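Side-chain contacts in tricorn protease (Thermoplasma acidophilum, PDB 1K32), which acts as a serine protease that probably degrades peptides released by the proteasome, in a large hexameric assembly with gated substrate access: residues A350-H353 / G358-L361; F392-V395 / E401-T404; I454-M459 / Y540-M545. All coordinates share one frame; numbering follows the deposited sequence.

All three contacts are buried and lie in successive blades of the seven-bladed propeller. Contacts 1 and 2 hold equivalent elements, the two middle strands of the blades 338-373 and 381-417, and join a pair of backbone hydrogen bonds to apolar packing on the sheet faces; their centres are about 12 Å apart. Contact 3 differs: strand 451-458 of a third blade meets a loop that belongs to the next one, through side chains alone, and parts of that loop reach the surface. Contacts 2 and 3, with centres about 17 Å apart, touch where F392 CE1 lies 3.4 Å from M459 CE, whereas contacts 1 and 3 remain about 14 Å apart at their nearest atoms.

Contact 1. Residues A350-H353 / G358-L361; sequences AFIH and GDFL
I352 and L361 meet on one face of the hairpin, CD1 of I352 reaching to 3.6 Å from CD2 of L361, the side chains at about a right angle. With CG1 beside the backbone N (chi1 -62°), the isoleucine's other branch, CG2, falls anti to it and rests 3.7 Å from CB of D359, so one beta-branched residue touches both. Putting an alanine in place of I352 removes both CD1 and CG2, which is likely to open a gap beside L361 CD2 and D359 CB and leave the leucine's end freer to turn. The next pair, H353 and F360, whose side chains lie on the other face, is the hydrogen-bonded one: H353 N donates to F360 O at 2.8 Å and F360 N to H353 O at 2.7 Å. H353 O also lies in plane at the F360 ring edge, 3.7 Å from CD1. Strands 348-355 and 358-365 are the middle strands of a four-stranded antiparallel propeller blade, and the next blade packs against it: M384 touches A350, I352 and L361, so these small and aliphatic residues suit the seam between the blades. The carboxylate of D359 is held elsewhere: OD2 in a salt bridge with R339 of the outer strand 338-343, OD1 in one with R972 and in a hydrogen bond from V381 N. At G358 (phi 148°) a CB would be jammed against the preceding carbonyl oxygen, which calls for glycine.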
ATOM      1  N   ALA A 350     -16.602   8.796  41.290  1.00 26.71           N
ATOM      2  CA  ALA A 350     -17.572   9.613  42.000  1.00 25.95           C
ATOM      3  C   ALA A 350     -18.919   9.360  41.317  1.00 26.35           C
ATOM      4  O   ALA A 350     -18.967   9.043  40.125  1.00 27.01           O
ATOM      5  CB  ALA A 350     -17.194  11.087  41.907  1.00 24.21           C
ATOM      6  N   PHE A 351     -20.010   9.487  42.062  1.00 25.52           N
ATOM      7  CA  PHE A 351     -21.324   9.253  41.484  1.00 26.35           C
ATOM      8  C   PHE A 351     -22.404  10.075  42.154  1.00 24.75           C
ATOM      9  O   PHE A 351     -22.239  10.554  43.277  1.00 25.86           O
ATOM     10  CB  PHE A 351     -21.683   7.759  41.573  1.00 26.79           C
ATOM     11  CG  PHE A 351     -21.741   7.221  42.984  1.00 31.52           C
ATOM     12  CD1 PHE A 351     -22.847   7.472  43.800  1.00 32.32           C
ATOM     13  CD2 PHE A 351     -20.687   6.468  43.503  1.00 30.32           C
ATOM     14  CE1 PHE A 351     -22.904   6.981  45.112  1.00 34.84           C
ATOM     15  CE2 PHE A 351     -20.729   5.972  44.807  1.00 32.28           C
ATOM     16  CZ  PHE A 351     -21.841   6.229  45.616  1.00 33.60           C
ATOM     17  N   ILE A 352     -23.505  10.254  41.442  1.00 23.17           N
ATOM     18  CA  ILE A 352     -24.643  10.967  41.980  1.00 22.31           C
ATOM     19  C   ILE A 352     -25.681   9.890  42.269  1.00 23.99           C
ATOM     20  O   ILE A 352     -25.991   9.047  41.410  1.00 21.32           O
ATOM     21  CB  ILE A 352     -25.212  11.988  40.984  1.00 22.03           C
ATOM     22  CG1 ILE A 352     -24.150  13.043  40.655  1.00 20.25           C
ATOM     23  CG2 ILE A 352     -26.463  12.643  41.565  1.00 21.95           C
ATOM     24  CD1 ILE A 352     -23.648  13.805  41.859  1.00 19.37           C
ATOM     25  N   HIS A 353     -26.175   9.903  43.503  1.00 23.69           N
ATOM     26  CA  HIS A 353     -27.182   8.962  43.969  1.00 26.21           C
ATOM     27  C   HIS A 353     -28.450   9.763  44.248  1.00 26.10           C
ATOM     28  O   HIS A 353     -28.427  10.738  45.005  1.00 27.55           O
ATOM     29  CB  HIS A 353     -26.698   8.258  45.245  1.00 29.67           C
ATOM     30  CG  HIS A 353     -27.652   7.232  45.766  1.00 33.40           C
ATOM     31  ND1 HIS A 353     -28.498   7.472  46.826  1.00 36.18           N
ATOM     32  CD2 HIS A 353     -27.945   5.984  45.327  1.00 36.73           C
ATOM     33  CE1 HIS A 353     -29.274   6.419  47.015  1.00 36.74           C
ATOM     34  NE2 HIS A 353     -28.960   5.503  46.119  1.00 36.24           N
ATOM     35  N   GLY A 358     -33.774  13.875  47.051  1.00 28.50           N
ATOM     36  CA  GLY A 358     -32.969  14.686  46.153  1.00 27.33           C
ATOM     37  C   GLY A 358     -31.746  13.934  45.690  1.00 24.10           C
ATOM     38  O   GLY A 358     -31.694  12.717  45.812  1.00 26.60           O
ATOM     39  N   ASP A 359     -30.750  14.643  45.173  1.00 23.86           N
ATOM     40  CA  ASP A 359     -29.547  13.985  44.673  1.00 23.98           C
ATOM     41  C   ASP A 359     -28.371  14.225  45.601  1.00 25.05           C
ATOM     42  O   ASP A 359     -28.228  15.310  46.169  1.00 24.85           O
ATOM     43  CB  ASP A 359     -29.230  14.481  43.259  1.00 22.70           C
ATOM     44  CG  ASP A 359     -30.201  13.932  42.203  1.00 24.46           C
ATOM     45  OD1 ASP A 359     -30.321  14.563  41.136  1.00 24.62           O
ATOM     46  OD2 ASP A 359     -30.833  12.876  42.428  1.00 21.15           O
ATOM     47  N   PHE A 360     -27.534  13.205  45.756  1.00 25.17           N
ATOM     48  CA  PHE A 360     -26.379  13.293  46.642  1.00 27.35           C
ATOM     49  C   PHE A 360     -25.115  12.806  45.951  1.00 28.08           C
ATOM     50  O   PHE A 360     -25.179  12.050  44.986  1.00 29.50           O
ATOM     51  CB  PHE A 360     -26.629  12.461  47.915  1.00 26.66           C
ATOM     52  CG  PHE A 360     -27.884  12.843  48.653  1.00 25.56           C
ATOM     53  CD1 PHE A 360     -29.133  12.385  48.221  1.00 26.66           C
ATOM     54  CD2 PHE A 360     -27.830  13.695  49.757  1.00 25.89           C
ATOM     55  CE1 PHE A 360     -30.310  12.771  48.873  1.00 25.57           C
ATOM     56  CE2 PHE A 360     -28.999  14.087  50.417  1.00 21.91           C
ATOM     57  CZ  PHE A 360     -30.240  13.624  49.973  1.00 24.29           C
ATOM     58  N   LEU A 361     -23.963  13.249  46.446  1.00 28.12           N
ATOM     59  CA  LEU A 361     -22.681  12.841  45.893  1.00 27.97           C
ATOM     60  C   LEU A 361     -22.106  11.696  46.722  1.00 30.14           C
ATOM     61  O   LEU A 361     -22.270  11.633  47.948  1.00 30.02           O
ATOM     62  CB  LEU A 361     -21.700  14.020  45.880  1.00 29.35           C
ATOM     63  CG  LEU A 361     -20.344  13.943  45.158  1.00 31.87           C
ATOM     64  CD1 LEU A 361     -19.388  13.030  45.907  1.00 34.79           C
ATOM     65  CD2 LEU A 361     -20.545  13.465  43.735  1.00 30.87           C
TER

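Contact 2. Residues F392-V395 / E401-T404; sequences FAVV and EIMT
V395 and M403 form the hydrogen-bonded pair of this antiparallel hairpin. V395 N donates to M403 O at 2.8 Å, and M403 N returns a bond to V395 O at 2.9 Å. Weaker CA-H...O contacts add to these two: T404 CA lies 3.1 Å from A393 O, V394 CA 3.3 Å from M403 O and I402 CA 3.3 Å from V395 O.

The side-chain contacts are apolar. On one face V394 CG1 packs 3.8 Å from I402 CG1, the two branched chains crossing obliquely; F426 of the next blade touches both, and branched aliphatic chains fill the space between the two sheets. Beside them T404 offers its methyl, CG2, to CD2 of the F392 ring at 4.1 Å, while V394 CG2 approaches the edge of that same ring in its plane. I435 of the next blade touches F392, V394 and T404. On the other face M403 CG, standing between the backbone N and the carbonyl carbon (chi1 63°), comes to 4.1 Å from V395 CB; the flexible thioether chain also touches L378 and P412. Hydrogen-bonded middle strands with apolar side chains pressed against the following sheet are the pattern of a beta-propeller blade, here the one built from strands 381-386 to 412-417.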
ATOM      1  N   PHE A 392     -12.072  17.660  44.184  1.00 28.68           N
ATOM      2  CA  PHE A 392     -13.426  18.190  44.200  1.00 27.00           C
ATOM      3  C   PHE A 392     -14.196  17.859  42.937  1.00 25.97           C
ATOM      4  O   PHE A 392     -13.621  17.557  41.899  1.00 23.13           O
ATOM      5  CB  PHE A 392     -13.417  19.716  44.401  1.00 25.40           C
ATOM      6  CG  PHE A 392     -12.790  20.485  43.264  1.00 25.88           C
ATOM      7  CD1 PHE A 392     -11.453  20.876  43.322  1.00 25.53           C
ATOM      8  CD2 PHE A 392     -13.531  20.802  42.122  1.00 25.73           C
ATOM      9  CE1 PHE A 392     -10.859  21.570  42.265  1.00 26.06           C
ATOM     10  CE2 PHE A 392     -12.950  21.496  41.054  1.00 26.78           C
ATOM     11  CZ  PHE A 392     -11.609  21.883  41.124  1.00 27.83           C
ATOM     12  N   ALA A 393     -15.512  17.909  43.049  1.00 24.47           N
ATOM     13  CA  ALA A 393     -16.378  17.662  41.925  1.00 24.14           C
ATOM     14  C   ALA A 393     -17.084  18.974  41.626  1.00 24.49           C
ATOM     15  O   ALA A 393     -17.156  19.856  42.489  1.00 23.13           O
ATOM     16  CB  ALA A 393     -17.404  16.592  42.275  1.00 23.84           C
ATOM     17  N   VAL A 394     -17.580  19.098  40.396  1.00 23.57           N
ATOM     18  CA  VAL A 394     -18.351  20.255  39.966  1.00 21.05           C
ATOM     19  C   VAL A 394     -19.739  19.693  39.628  1.00 23.05           C
ATOM     20  O   VAL A 394     -19.862  18.685  38.926  1.00 20.88           O
ATOM     21  CB  VAL A 394     -17.737  20.932  38.729  1.00 21.54           C
ATOM     22  CG1 VAL A 394     -18.624  22.085  38.276  1.00 20.07           C
ATOM     23  CG2 VAL A 394     -16.336  21.440  39.066  1.00 18.95           C
ATOM     24  N   VAL A 395     -20.772  20.350  40.141  1.00 22.34           N
ATOM     25  CA  VAL A 395     -22.153  19.908  39.960  1.00 23.34           C
ATOM     26  C   VAL A 395     -23.068  21.036  39.497  1.00 22.47           C
ATOM     27  O   VAL A 395     -22.828  22.203  39.810  1.00 23.60           O
ATOM     28  CB  VAL A 395     -22.714  19.342  41.315  1.00 24.78           C
ATOM     29  CG1 VAL A 395     -24.201  19.096  41.226  1.00 22.86           C
ATOM     30  CG2 VAL A 395     -21.988  18.062  41.674  1.00 25.50           C
ATOM     31  N   GLU A 401     -27.731  26.473  39.571  1.00 23.78           N
ATOM     32  CA  GLU A 401     -26.472  26.728  40.253  1.00 23.13           C
ATOM     33  C   GLU A 401     -25.380  25.792  39.752  1.00 21.76           C
ATOM     34  O   GLU A 401     -25.642  24.660  39.357  1.00 21.06           O
ATOM     35  CB  GLU A 401     -26.613  26.495  41.771  1.00 24.14           C
ATOM     36  CG  GLU A 401     -27.734  27.255  42.466  1.00 28.00           C
ATOM     37  CD  GLU A 401     -27.975  26.782  43.915  1.00 31.99           C
ATOM     38  OE1 GLU A 401     -28.031  25.555  44.154  1.00 28.14           O
ATOM     39  OE2 GLU A 401     -28.124  27.643  44.812  1.00 31.68           O
ATOM     40  N   ILE A 402     -24.158  26.290  39.736  1.00 20.25           N
ATOM     41  CA  ILE A 402     -23.015  25.452  39.430  1.00 20.28           C
ATOM     42  C   ILE A 402     -22.274  25.568  40.769  1.00 20.99           C
ATOM     43  O   ILE A 402     -22.251  26.642  41.380  1.00 18.42           O
ATOM     44  CB  ILE A 402     -22.160  25.971  38.255  1.00 18.46           C
ATOM     45  CG1 ILE A 402     -20.993  25.002  38.021  1.00 19.04           C
ATOM     46  CG2 ILE A 402     -21.696  27.388  38.513  1.00 19.25           C
ATOM     47  CD1 ILE A 402     -20.288  25.174  36.655  1.00 22.97           C
ATOM     48  N   MET A 403     -21.708  24.467  41.240  1.00 21.89           N
ATOM     49  CA  MET A 403     -21.032  24.476  42.529  1.00 24.24           C
ATOM     50  C   MET A 403     -19.951  23.419  42.591  1.00 24.51           C
ATOM     51  O   MET A 403     -19.918  22.497  41.776  1.00 25.21           O
ATOM     52  CB  MET A 403     -22.065  24.209  43.633  1.00 26.94           C
ATOM     53  CG  MET A 403     -22.710  22.824  43.515  1.00 34.57           C
ATOM     54  SD  MET A 403     -24.278  22.555  44.401  1.00 40.66           S
ATOM     55  CE  MET A 403     -23.709  21.576  45.691  1.00 40.18           C
ATOM     56  N   THR A 404     -19.044  23.574  43.545  1.00 25.68           N
ATOM     57  CA  THR A 404     -17.999  22.591  43.754  1.00 27.38           C
ATOM     58  C   THR A 404     -18.396  21.835  45.015  1.00 27.97           C
ATOM     59  O   THR A 404     -19.145  22.346  45.851  1.00 27.97           O
ATOM     60  CB  THR A 404     -16.621  23.232  43.995  1.00 27.69           C
ATOM     61  OG1 THR A 404     -16.706  24.142  45.094  1.00 26.86           O
ATOM     62  CG2 THR A 404     -16.140  23.963  42.755  1.00 29.10           C
TER

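Contact 3. Residues I454-M459 / Y540-M545; sequences IHVYDM and YDLNDM
V456 meets L542 and M545, and its side chain joins strand 451-458 of one propeller blade to a loop that runs between strands 512-517 and 550-551 of the next. Ahead of it, H455 points away from the loop: its ring stacks on F439, and its ND1 gives a weak hydrogen bond to I454 O. V456 itself points toward the loop. Its CG1, anti to the backbone N (chi1 179°), reaches CD1 of L542 at 3.7 Å, the two side chains standing at about a right angle. CB of V456 is approached by the methyl end of M545, CE, at 3.7 Å, with CG2 only slightly farther from that methyl at 3.8 Å. A bend at chi3 turns the methionine's end onto the valine, a reach that its unbranched chain allows. F465 of the adjacent strand touches L542 and M545 alike, and F434 touches both V456 and L542, so the valine sits in an apolar cluster. Y457 turns away again, onto I415 and I464. D458 points toward the loop, but its carboxylate is engaged elsewhere: OD1 in a salt bridge with R433 and a bond from E460 N. M459, past the strand's end, packs on F392 of the preceding blade.

The loop is shaped by its own bonds. N543 N donates to D541 OD1 at 3.2 Å, closing an Asx turn around L542, and R548 bonds the carbonyl oxygens of D541 and N543. No hydrogen bond crosses between the segments: the closest approaches are all between three apolar side chains, which suggests that shape and the burial of apolar surface, not directional bonds, hold this pair together, while the loop's own bonds and its neighbours fix its course.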
ATOM      1  N   ILE A 454     -19.189  32.791  28.469  1.00 15.76           N
ATOM      2  CA  ILE A 454     -18.328  31.893  29.209  1.00 17.74           C
ATOM      3  C   ILE A 454     -17.819  32.640  30.442  1.00 16.75           C
ATOM      4  O   ILE A 454     -17.357  33.771  30.334  1.00 18.69           O
ATOM      5  CB  ILE A 454     -17.104  31.460  28.374  1.00 17.59           C
ATOM      6  CG1 ILE A 454     -17.568  30.671  27.137  1.00 19.80           C
ATOM      7  CG2 ILE A 454     -16.137  30.638  29.252  1.00 19.65           C
ATOM      8  CD1 ILE A 454     -18.478  29.504  27.440  1.00 19.27           C
ATOM      9  N   HIS A 455     -17.947  32.025  31.609  1.00 16.64           N
ATOM     10  CA  HIS A 455     -17.438  32.620  32.850  1.00 19.34           C
ATOM     11  C   HIS A 455     -16.335  31.712  33.360  1.00 19.95           C
ATOM     12  O   HIS A 455     -16.399  30.497  33.182  1.00 19.04           O
ATOM     13  CB  HIS A 455     -18.519  32.699  33.928  1.00 19.26           C
ATOM     14  CG  HIS A 455     -19.419  33.884  33.807  1.00 19.93           C
ATOM     15  ND1 HIS A 455     -19.315  34.799  32.782  1.00 21.75           N
ATOM     16  CD2 HIS A 455     -20.458  34.293  34.575  1.00 21.03           C
ATOM     17  CE1 HIS A 455     -20.254  35.720  32.921  1.00 21.90           C
ATOM     18  NE2 HIS A 455     -20.962  35.435  34.001  1.00 23.76           N
ATOM     19  N   VAL A 456     -15.325  32.293  33.994  1.00 19.05           N
ATOM     20  CA  VAL A 456     -14.247  31.486  34.528  1.00 20.35           C
ATOM     21  C   VAL A 456     -14.090  31.761  36.018  1.00 22.53           C
ATOM     22  O   VAL A 456     -13.959  32.917  36.438  1.00 21.67           O
ATOM     23  CB  VAL A 456     -12.917  31.781  33.830  1.00 18.62           C
ATOM     24  CG1 VAL A 456     -11.822  30.921  34.448  1.00 19.44           C
ATOM     25  CG2 VAL A 456     -13.053  31.526  32.337  1.00 21.32           C
ATOM     26  N   TYR A 457     -14.117  30.690  36.804  1.00 22.37           N
ATOM     27  CA  TYR A 457     -13.978  30.774  38.253  1.00 22.97           C
ATOM     28  C   TYR A 457     -12.560  30.412  38.684  1.00 22.63           C
ATOM     29  O   TYR A 457     -12.053  29.342  38.339  1.00 22.43           O
ATOM     30  CB  TYR A 457     -14.966  29.816  38.922  1.00 26.18           C
ATOM     31  CG  TYR A 457     -14.942  29.856  40.428  1.00 28.63           C
ATOM     32  CD1 TYR A 457     -15.356  30.998  41.116  1.00 29.98           C
ATOM     33  CD2 TYR A 457     -14.516  28.755  41.169  1.00 28.99           C
ATOM     34  CE1 TYR A 457     -15.351  31.042  42.504  1.00 33.30           C
ATOM     35  CE2 TYR A 457     -14.506  28.788  42.567  1.00 32.91           C
ATOM     36  CZ  TYR A 457     -14.926  29.937  43.223  1.00 32.70           C
ATOM     37  OH  TYR A 457     -14.911  29.996  44.597  1.00 37.43           O
ATOM     38  N   ASP A 458     -11.920  31.305  39.430  1.00 22.66           N
ATOM     39  CA  ASP A 458     -10.568  31.060  39.922  1.00 26.77           C
ATOM     40  C   ASP A 458     -10.663  30.556  41.361  1.00 28.15           C
ATOM     41  O   ASP A 458     -11.049  31.309  42.267  1.00 26.77           O
ATOM     42  CB  ASP A 458      -9.736  32.351  39.891  1.00 28.37           C
ATOM     43  CG  ASP A 458      -8.248  32.114  40.201  1.00 31.79           C
ATOM     44  OD1 ASP A 458      -7.900  31.086  40.821  1.00 32.58           O
ATOM     45  OD2 ASP A 458      -7.419  32.972  39.831  1.00 34.26           O
ATOM     46  N   MET A 459     -10.315  29.285  41.558  1.00 29.75           N
ATOM     47  CA  MET A 459     -10.337  28.659  42.880  1.00 33.69           C
ATOM     48  C   MET A 459      -9.468  29.445  43.867  1.00 36.10           C
ATOM     49  O   MET A 459      -9.747  29.472  45.067  1.00 35.08           O
ATOM     50  CB  MET A 459      -9.837  27.213  42.795  1.00 33.75           C
ATOM     51  CG  MET A 459     -10.775  26.254  42.078  1.00 36.66           C
ATOM     52  SD  MET A 459     -12.238  25.824  43.042  1.00 40.02           S
ATOM     53  CE  MET A 459     -11.636  24.438  43.949  1.00 37.42           C
ATOM     54  N   TYR A 540      -0.608  34.764  35.494  1.00 36.94           N
ATOM     55  CA  TYR A 540      -2.023  34.642  35.146  1.00 34.45           C
ATOM     56  C   TYR A 540      -2.687  35.977  35.458  1.00 34.01           C
ATOM     57  O   TYR A 540      -2.339  36.638  36.434  1.00 33.98           O
ATOM     58  CB  TYR A 540      -2.726  33.585  36.001  1.00 31.95           C
ATOM     59  CG  TYR A 540      -2.516  32.148  35.609  1.00 32.70           C
ATOM     60  CD1 TYR A 540      -2.211  31.194  36.581  1.00 31.32           C
ATOM     61  CD2 TYR A 540      -2.684  31.715  34.283  1.00 29.50           C
ATOM     62  CE1 TYR A 540      -2.084  29.856  36.256  1.00 30.69           C
ATOM     63  CE2 TYR A 540      -2.558  30.370  33.946  1.00 26.59           C
ATOM     64  CZ  TYR A 540      -2.262  29.448  34.942  1.00 27.54           C
ATOM     65  OH  TYR A 540      -2.172  28.109  34.666  1.00 26.36           O
ATOM     66  N   ASP A 541      -3.649  36.363  34.632  1.00 33.01           N
ATOM     67  CA  ASP A 541      -4.400  37.597  34.835  1.00 30.85           C
ATOM     68  C   ASP A 541      -5.654  37.452  33.980  1.00 30.27           C
ATOM     69  O   ASP A 541      -5.616  37.688  32.772  1.00 27.26           O
ATOM     70  CB  ASP A 541      -3.591  38.807  34.379  1.00 32.06           C
ATOM     71  CG  ASP A 541      -4.315  40.111  34.629  1.00 31.27           C
ATOM     72  OD1 ASP A 541      -5.449  40.070  35.145  1.00 30.83           O
ATOM     73  OD2 ASP A 541      -3.749  41.177  34.309  1.00 35.08           O
ATOM     74  N   LEU A 542      -6.753  37.055  34.616  1.00 28.03           N
ATOM     75  CA  LEU A 542      -8.010  36.835  33.921  1.00 29.98           C
ATOM     76  C   LEU A 542      -8.843  38.083  33.673  1.00 29.68           C
ATOM     77  O   LEU A 542      -9.916  38.002  33.095  1.00 30.21           O
ATOM     78  CB  LEU A 542      -8.851  35.798  34.670  1.00 30.25           C
ATOM     79  CG  LEU A 542      -8.176  34.473  35.048  1.00 32.79           C
ATOM     80  CD1 LEU A 542      -9.246  33.419  35.292  1.00 32.04           C
ATOM     81  CD2 LEU A 542      -7.263  34.008  33.954  1.00 29.38           C
ATOM     82  N   ASN A 543      -8.359  39.240  34.105  1.00 30.05           N
ATOM     83  CA  ASN A 543      -9.104  40.469  33.868  1.00 30.28           C
ATOM     84  C   ASN A 543      -9.129  40.786  32.375  1.00 30.88           C
ATOM     85  O   ASN A 543      -8.147  40.538  31.661  1.00 29.30           O
ATOM     86  CB  ASN A 543      -8.472  41.622  34.636  1.00 32.65           C
ATOM     87  CG  ASN A 543      -8.514  41.405  36.131  1.00 35.36           C
ATOM     88  OD1 ASN A 543      -7.477  41.280  36.786  1.00 37.84           O
ATOM     89  ND2 ASN A 543      -9.718  41.343  36.680  1.00 34.72           N
ATOM     90  N   ASP A 544     -10.264  41.312  31.912  1.00 29.75           N
ATOM     91  CA  ASP A 544     -10.455  41.681  30.507  1.00 30.80           C
ATOM     92  C   ASP A 544     -10.039  40.602  29.533  1.00 28.88           C
ATOM     93  O   ASP A 544      -9.530  40.905  28.453  1.00 30.36           O
ATOM     94  CB  ASP A 544      -9.657  42.938  30.158  1.00 33.61           C
ATOM     95  CG  ASP A 544     -10.061  44.131  30.974  1.00 35.30           C
ATOM     96  OD1 ASP A 544     -11.249  44.503  30.957  1.00 37.28           O
ATOM     97  OD2 ASP A 544      -9.174  44.706  31.631  1.00 41.05           O
ATOM     98  N   MET A 545     -10.250  39.345  29.875  1.00 27.84           N
ATOM     99  CA  MET A 545      -9.823  38.318  28.944  1.00 28.40           C
ATOM    100  C   MET A 545     -10.631  38.251  27.642  1.00 26.31           C
ATOM    101  O   MET A 545     -10.135  37.748  26.643  1.00 22.75           O
ATOM    102  CB  MET A 545      -9.747  36.956  29.643  1.00 29.95           C
ATOM    103  CG  MET A 545     -10.995  36.456  30.309  1.00 29.46           C
ATOM    104  SD  MET A 545     -10.605  34.873  31.112  1.00 29.09           S
ATOM    105  CE  MET A 545     -11.558  35.007  32.503  1.00 28.95           C
TER